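Local structure of (R)-2-hydroxyglutaryl-CoA dehydratase activating ATPase (Acidaminococcus fermentans, 1HUX) at residues 149-162 against 182-194. The protein hydrolyses ATP slowly to drive electron transfer that activates (R)-2-hydroxyglutaryl-CoA dehydratase, carrying one [4Fe-4S] cluster per homodimer. Sequence-based numbering, arbitrary orientation.
Sequences LAELGAKSTKRVAI and TDKIDIIAGIHRS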
loop_
_atom_site.group_PDB
_atom_site.type_symbol
_atom_site.label_atom_id
_atom_site.label_comp_id
_atom_site.label_asym_id
_atom_site.label_seq_id
_atom_site.Cartn_x
_atom_site.Cartn_y
_atom_site.Cartn_z
ATOM N N LEU A 149 -3.690 2.237 -21.216
ATOM C CA LEU A 149 -4.730 1.840 -20.281
ATOM C C LEU A 149 -6.067 2.489 -20.642
ATOM O O LEU A 149 -7.072 1.803 -20.835
ATOM C CB LEU A 149 -4.325 2.228 -18.859
ATOM C CG LEU A 149 -3.519 1.199 -18.046
ATOM C CD1 LEU A 149 -2.369 0.640 -18.870
ATOM C CD2 LEU A 149 -2.994 1.850 -16.767
ATOM N N ALA A 150 -6.087 3.806 -20.767
ATOM C CA ALA A 150 -7.337 4.458 -21.103
ATOM C C ALA A 150 -7.996 3.819 -22.320
ATOM O O ALA A 150 -9.157 3.394 -22.259
ATOM C CB ALA A 150 -7.112 5.944 -21.345
ATOM N N GLU A 151 -7.248 3.738 -23.418
ATOM C CA GLU A 151 -7.758 3.168 -24.666
ATOM C C GLU A 151 -8.227 1.731 -24.547
ATOM O O GLU A 151 -9.228 1.345 -25.157
ATOM C CB GLU A 151 -6.690 3.238 -25.750
ATOM C CG GLU A 151 -6.315 4.640 -26.141
ATOM C CD GLU A 151 -5.245 4.662 -27.204
ATOM O OE1 GLU A 151 -5.485 4.098 -28.297
ATOM O OE2 GLU A 151 -4.167 5.239 -26.941
ATOM N N LEU A 152 -7.501 0.933 -23.773
ATOM C CA LEU A 152 -7.856 -0.467 -23.607
ATOM C C LEU A 152 -9.127 -0.646 -22.787
ATOM O O LEU A 152 -10.111 -1.232 -23.268
ATOM C CB LEU A 152 -6.695 -1.228 -22.963
ATOM C CG LEU A 152 -5.498 -1.381 -23.908
ATOM C CD1 LEU A 152 -4.347 -2.055 -23.183
ATOM C CD2 LEU A 152 -5.913 -2.189 -25.139
ATOM N N GLY A 153 -9.104 -0.136 -21.556
ATOM C CA GLY A 153 -10.254 -0.245 -20.675
ATOM C C GLY A 153 -11.570 0.179 -21.312
ATOM O O GLY A 153 -12.637 -0.272 -20.896
ATOM N N ALA A 154 -11.506 1.039 -22.323
ATOM C CA ALA A 154 -12.710 1.517 -22.990
ATOM C C ALA A 154 -13.426 0.411 -23.752
ATOM O O ALA A 154 -14.578 0.579 -24.172
ATOM C CB ALA A 154 -12.359 2.661 -23.946
ATOM N N LYS A 155 -12.739 -0.717 -23.931
ATOM C CA LYS A 155 -13.286 -1.852 -24.672
ATOM C C LYS A 155 -13.926 -2.917 -23.780
ATOM O O LYS A 155 -14.534 -3.870 -24.275
ATOM C CB LYS A 155 -12.178 -2.497 -25.502
ATOM C CG LYS A 155 -11.515 -1.563 -26.480
ATOM C CD LYS A 155 -10.363 -2.258 -27.198
ATOM C CE LYS A 155 -9.714 -1.340 -28.235
ATOM N NZ LYS A 155 -8.588 -2.005 -28.945
ATOM N N SER A 156 -13.780 -2.751 -22.468
ATOM C CA SER A 156 -14.316 -3.706 -21.502
ATOM C C SER A 156 -15.822 -3.870 -21.639
ATOM O O SER A 156 -16.544 -2.911 -21.912
ATOM C CB SER A 156 -13.960 -3.269 -20.083
ATOM O OG SER A 156 -14.389 -4.232 -19.140
ATOM N N THR A 157 -16.284 -5.106 -21.463
ATOM C CA THR A 157 -17.701 -5.436 -21.563
ATOM C C THR A 157 -18.189 -6.040 -20.252
ATOM O O THR A 157 -19.386 -6.078 -19.985
ATOM C CB THR A 157 -17.952 -6.451 -22.696
ATOM O OG1 THR A 157 -17.501 -5.897 -23.933
ATOM C CG2 THR A 157 -19.436 -6.777 -22.814
ATOM N N LYS A 158 -17.254 -6.497 -19.430
ATOM C CA LYS A 158 -17.594 -7.105 -18.152
ATOM C C LYS A 158 -17.002 -6.339 -16.969
ATOM O O LYS A 158 -15.860 -5.889 -17.013
ATOM C CB LYS A 158 -17.100 -8.557 -18.121
ATOM C CG LYS A 158 -17.630 -9.410 -19.259
ATOM C CD LYS A 158 -16.848 -10.699 -19.387
ATOM C CE LYS A 158 -17.251 -11.450 -20.648
ATOM N NZ LYS A 158 -16.320 -12.584 -20.934
ATOM N N ARG A 159 -17.782 -6.191 -15.905
ATOM C CA ARG A 159 -17.290 -5.487 -14.733
ATOM C C ARG A 159 -16.475 -6.432 -13.892
ATOM O O ARG A 159 -16.946 -7.490 -13.500
ATOM C CB ARG A 159 -18.443 -4.930 -13.901
ATOM C CG ARG A 159 -19.318 -3.985 -14.688
ATOM C CD ARG A 159 -20.376 -3.293 -13.839
ATOM N NE ARG A 159 -19.896 -2.079 -13.173
ATOM C CZ ARG A 159 -19.110 -2.060 -12.099
ATOM N NH1 ARG A 159 -18.695 -3.204 -11.542
ATOM N NH2 ARG A 159 -18.756 -0.889 -11.574
ATOM N N VAL A 160 -15.236 -6.053 -13.629
ATOM C CA VAL A 160 -14.370 -6.879 -12.815
ATOM C C VAL A 160 -13.900 -5.994 -11.693
ATOM O O VAL A 160 -13.219 -5.013 -11.920
ATOM C CB VAL A 160 -13.162 -7.401 -13.626
ATOM C CG1 VAL A 160 -12.181 -8.117 -12.703
ATOM C CG2 VAL A 160 -13.651 -8.348 -14.710
ATOM N N ALA A 161 -14.266 -6.330 -10.471
ATOM C CA ALA A 161 -13.863 -5.503 -9.347
ATOM C C ALA A 161 -12.546 -5.931 -8.697
ATOM O O ALA A 161 -12.162 -7.104 -8.716
ATOM C CB ALA A 161 -14.997 -5.464 -8.291
ATOM N N ILE A 162 -11.843 -4.951 -8.146
ATOM C CA ILE A 162 -10.597 -5.216 -7.456
ATOM C C ILE A 162 -10.977 -4.852 -6.037
ATOM O O ILE A 162 -10.990 -3.671 -5.692
ATOM C CB ILE A 162 -9.450 -4.273 -7.923
ATOM C CG1 ILE A 162 -9.336 -4.281 -9.447
ATOM C CG2 ILE A 162 -8.147 -4.721 -7.307
ATOM C CD1 ILE A 162 -8.918 -5.616 -10.011
ATOM N N THR A 182 -9.260 -14.076 -17.019
ATOM C CA THR A 182 -10.023 -12.853 -17.235
ATOM C C THR A 182 -9.290 -11.930 -18.217
ATOM O O THR A 182 -8.073 -11.733 -18.107
ATOM C CB THR A 182 -10.230 -12.078 -15.914
ATOM O OG1 THR A 182 -10.594 -12.985 -14.864
ATOM C CG2 THR A 182 -11.336 -11.044 -16.084
ATOM N N ASP A 183 -10.032 -11.356 -19.162
ATOM C CA ASP A 183 -9.456 -10.446 -20.154
ATOM C C ASP A 183 -8.812 -9.196 -19.520
ATOM O O ASP A 183 -9.317 -8.673 -18.521
ATOM C CB ASP A 183 -10.542 -10.002 -21.127
ATOM C CG ASP A 183 -9.981 -9.296 -22.345
ATOM O OD1 ASP A 183 -9.032 -8.496 -22.196
ATOM O OD2 ASP A 183 -10.502 -9.537 -23.456
ATOM N N LYS A 184 -7.705 -8.722 -20.102
ATOM C CA LYS A 184 -6.996 -7.533 -19.599
ATOM C C LYS A 184 -7.889 -6.302 -19.701
ATOM O O LYS A 184 -7.949 -5.485 -18.785
ATOM C CB LYS A 184 -5.729 -7.277 -20.411
ATOM C CG LYS A 184 -4.606 -8.267 -20.202
ATOM C CD LYS A 184 -3.418 -7.865 -21.055
ATOM C CE LYS A 184 -2.223 -8.758 -20.820
ATOM N NZ LYS A 184 -1.131 -8.379 -21.759
ATOM N N ILE A 185 -8.565 -6.168 -20.835
ATOM C CA ILE A 185 -9.473 -5.049 -21.067
ATOM C C ILE A 185 -10.384 -4.866 -19.839
ATOM O O ILE A 185 -10.610 -3.749 -19.358
ATOM C CB ILE A 185 -10.353 -5.329 -22.306
ATOM C CG1 ILE A 185 -9.479 -5.797 -23.469
ATOM C CG2 ILE A 185 -11.118 -4.095 -22.694
ATOM C CD1 ILE A 185 -8.353 -4.857 -23.806
ATOM N N ASP A 186 -10.893 -5.980 -19.324
ATOM C CA ASP A 186 -11.793 -5.950 -18.180
ATOM C C ASP A 186 -11.073 -5.686 -16.872
ATOM O O ASP A 186 -11.596 -4.989 -16.007
ATOM C CB ASP A 186 -12.582 -7.256 -18.105
ATOM C CG ASP A 186 -13.428 -7.506 -19.360
ATOM O OD1 ASP A 186 -14.098 -6.561 -19.826
ATOM O OD2 ASP A 186 -13.432 -8.651 -19.878
ATOM N N ILE A 187 -9.881 -6.246 -16.719
ATOM C CA ILE A 187 -9.103 -6.025 -15.506
ATOM C C ILE A 187 -8.727 -4.552 -15.407
ATOM O O ILE A 187 -8.661 -3.983 -14.317
ATOM C CB ILE A 187 -7.790 -6.842 -15.505
ATOM C CG1 ILE A 187 -8.107 -8.341 -15.439
ATOM C CG2 ILE A 187 -6.912 -6.417 -14.329
ATOM C CD1 ILE A 187 -6.914 -9.250 -15.012
ATOM N N ILE A 188 -8.467 -3.938 -16.559
ATOM C CA ILE A 188 -8.081 -2.534 -16.612
ATOM C C ILE A 188 -9.209 -1.641 -16.134
ATOM O O ILE A 188 -9.029 -0.867 -15.196
ATOM C CB ILE A 188 -7.644 -2.131 -18.044
ATOM C CG1 ILE A 188 -6.164 -2.489 -18.234
ATOM C CG2 ILE A 188 -7.889 -0.639 -18.284
ATOM C CD1 ILE A 188 -5.629 -2.216 -19.630
ATOM N N ALA A 189 -10.370 -1.753 -16.777
ATOM C CA ALA A 189 -11.534 -0.955 -16.394
ATOM C C ALA A 189 -11.749 -1.124 -14.894
ATOM O O ALA A 189 -12.234 -0.226 -14.221
ATOM C CB ALA A 189 -12.768 -1.413 -17.162
ATOM N N GLY A 190 -11.373 -2.287 -14.380
ATOM C CA GLY A 190 -11.514 -2.541 -12.965
ATOM C C GLY A 190 -10.510 -1.727 -12.181
ATOM O O GLY A 190 -10.841 -1.138 -11.153
ATOM N N ILE A 191 -9.274 -1.692 -12.668
ATOM C CA ILE A 191 -8.218 -0.932 -12.006
ATOM C C ILE A 191 -8.580 0.556 -11.969
ATOM O O ILE A 191 -8.297 1.252 -10.991
ATOM C CB ILE A 191 -6.872 -1.126 -12.728
ATOM C CG1 ILE A 191 -6.432 -2.584 -12.586
ATOM C CG2 ILE A 191 -5.823 -0.205 -12.151
ATOM C CD1 ILE A 191 -5.088 -2.879 -13.204
ATOM N N HIS A 192 -9.225 1.025 -13.034
ATOM C CA HIS A 192 -9.636 2.413 -13.140
ATOM C C HIS A 192 -10.669 2.748 -12.096
ATOM O O HIS A 192 -10.535 3.750 -11.404
ATOM C CB HIS A 192 -10.181 2.707 -14.535
ATOM C CG HIS A 192 -9.115 2.743 -15.586
ATOM N ND1 HIS A 192 -9.391 2.713 -16.937
ATOM C CD2 HIS A 192 -7.765 2.800 -15.478
ATOM C CE1 HIS A 192 -8.259 2.750 -17.614
ATOM N NE2 HIS A 192 -7.257 2.802 -16.753
ATOM N N ARG A 193 -11.703 1.928 -11.970
ATOM C CA ARG A 193 -12.703 2.200 -10.949
ATOM C C ARG A 193 -12.039 2.141 -9.578
ATOM O O ARG A 193 -12.402 2.888 -8.670
ATOM C CB ARG A 193 -13.832 1.181 -11.002
ATOM C CG ARG A 193 -14.528 1.124 -12.318
ATOM C CD ARG A 193 -15.716 0.220 -12.223
ATOM N NE ARG A 193 -16.046 -0.348 -13.523
ATOM C CZ ARG A 193 -15.736 -1.587 -13.894
ATOM N NH1 ARG A 193 -15.084 -2.399 -13.050
ATOM N NH2 ARG A 193 -16.086 -2.010 -15.109
ATOM N N SER A 194 -11.066 1.249 -9.436
ATOM C CA SER A 194 -10.344 1.098 -8.175
ATOM C C SER A 194 -9.677 2.422 -7.779
ATOM O O SER A 194 -9.696 2.820 -6.610
ATOM C CB SER A 194 -9.290 -0.009 -8.311
ATOM O OG SER A 194 -8.609 -0.223 -7.083
#
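Asp186 OD1 is gripped by two backbone amides from the loop that follows helix 149-153, those of Thr157 and Lys158. Thr157 N, 3.1 Å from Asp186 OD1, meets it nearly head-on along the C-O bond, whereas Lys158 N, 3.2 Å from the same oxygen, comes from above the carboxylate plane. The hydroxyl of Ser156, opposite its backbone N (chi1 -176°), puts OG on the Asp186 side, but its modelled distance to OD1 is too short to be taken literally, and that bond is doubtful. Replacing Asp186 by an alanine would probably leave the amides of Thr157 and Lys158 without their shared acceptor and set the 156-158 loop free to shift. The Lys158 ammonium, 5.0 Å from Asp186 OD2 at NZ, makes no salt bridge.

Beside this polar knot, Ile185 CG2 lies against the type I turn 153-156, and its CD1 meets Leu152 CD2 at 3.9 Å. Ile188 puts CD1 against Leu152 CB (3.6 Å) and CG2 against Gly153 CA, where helix 149-153 passes close over helix 184-194 at a crossing angle of -117°. Farther along, Val160 turns CG2 onto Asp186 CB and Thr182 CG2, and its carbonyl O receives a CA-H...O contact from Gly190 CA at 3.2 Å. At the solvent-facing margin the guanidinium of Arg159, brought round by a bend at chi3, stacks face to face on that of Arg193, centres 3.9 Å apart and planes 22° from parallel, a stack of like charges.

The 149-162 segment thus wraps one side of helix 184-204 in this actin-fold ATPase. Helix 132-142 packs against Ile188 and Ile191, helix 167-179 takes Val160, Ile162 and Ile187, and helix 222-232 meets Ala150 and His192.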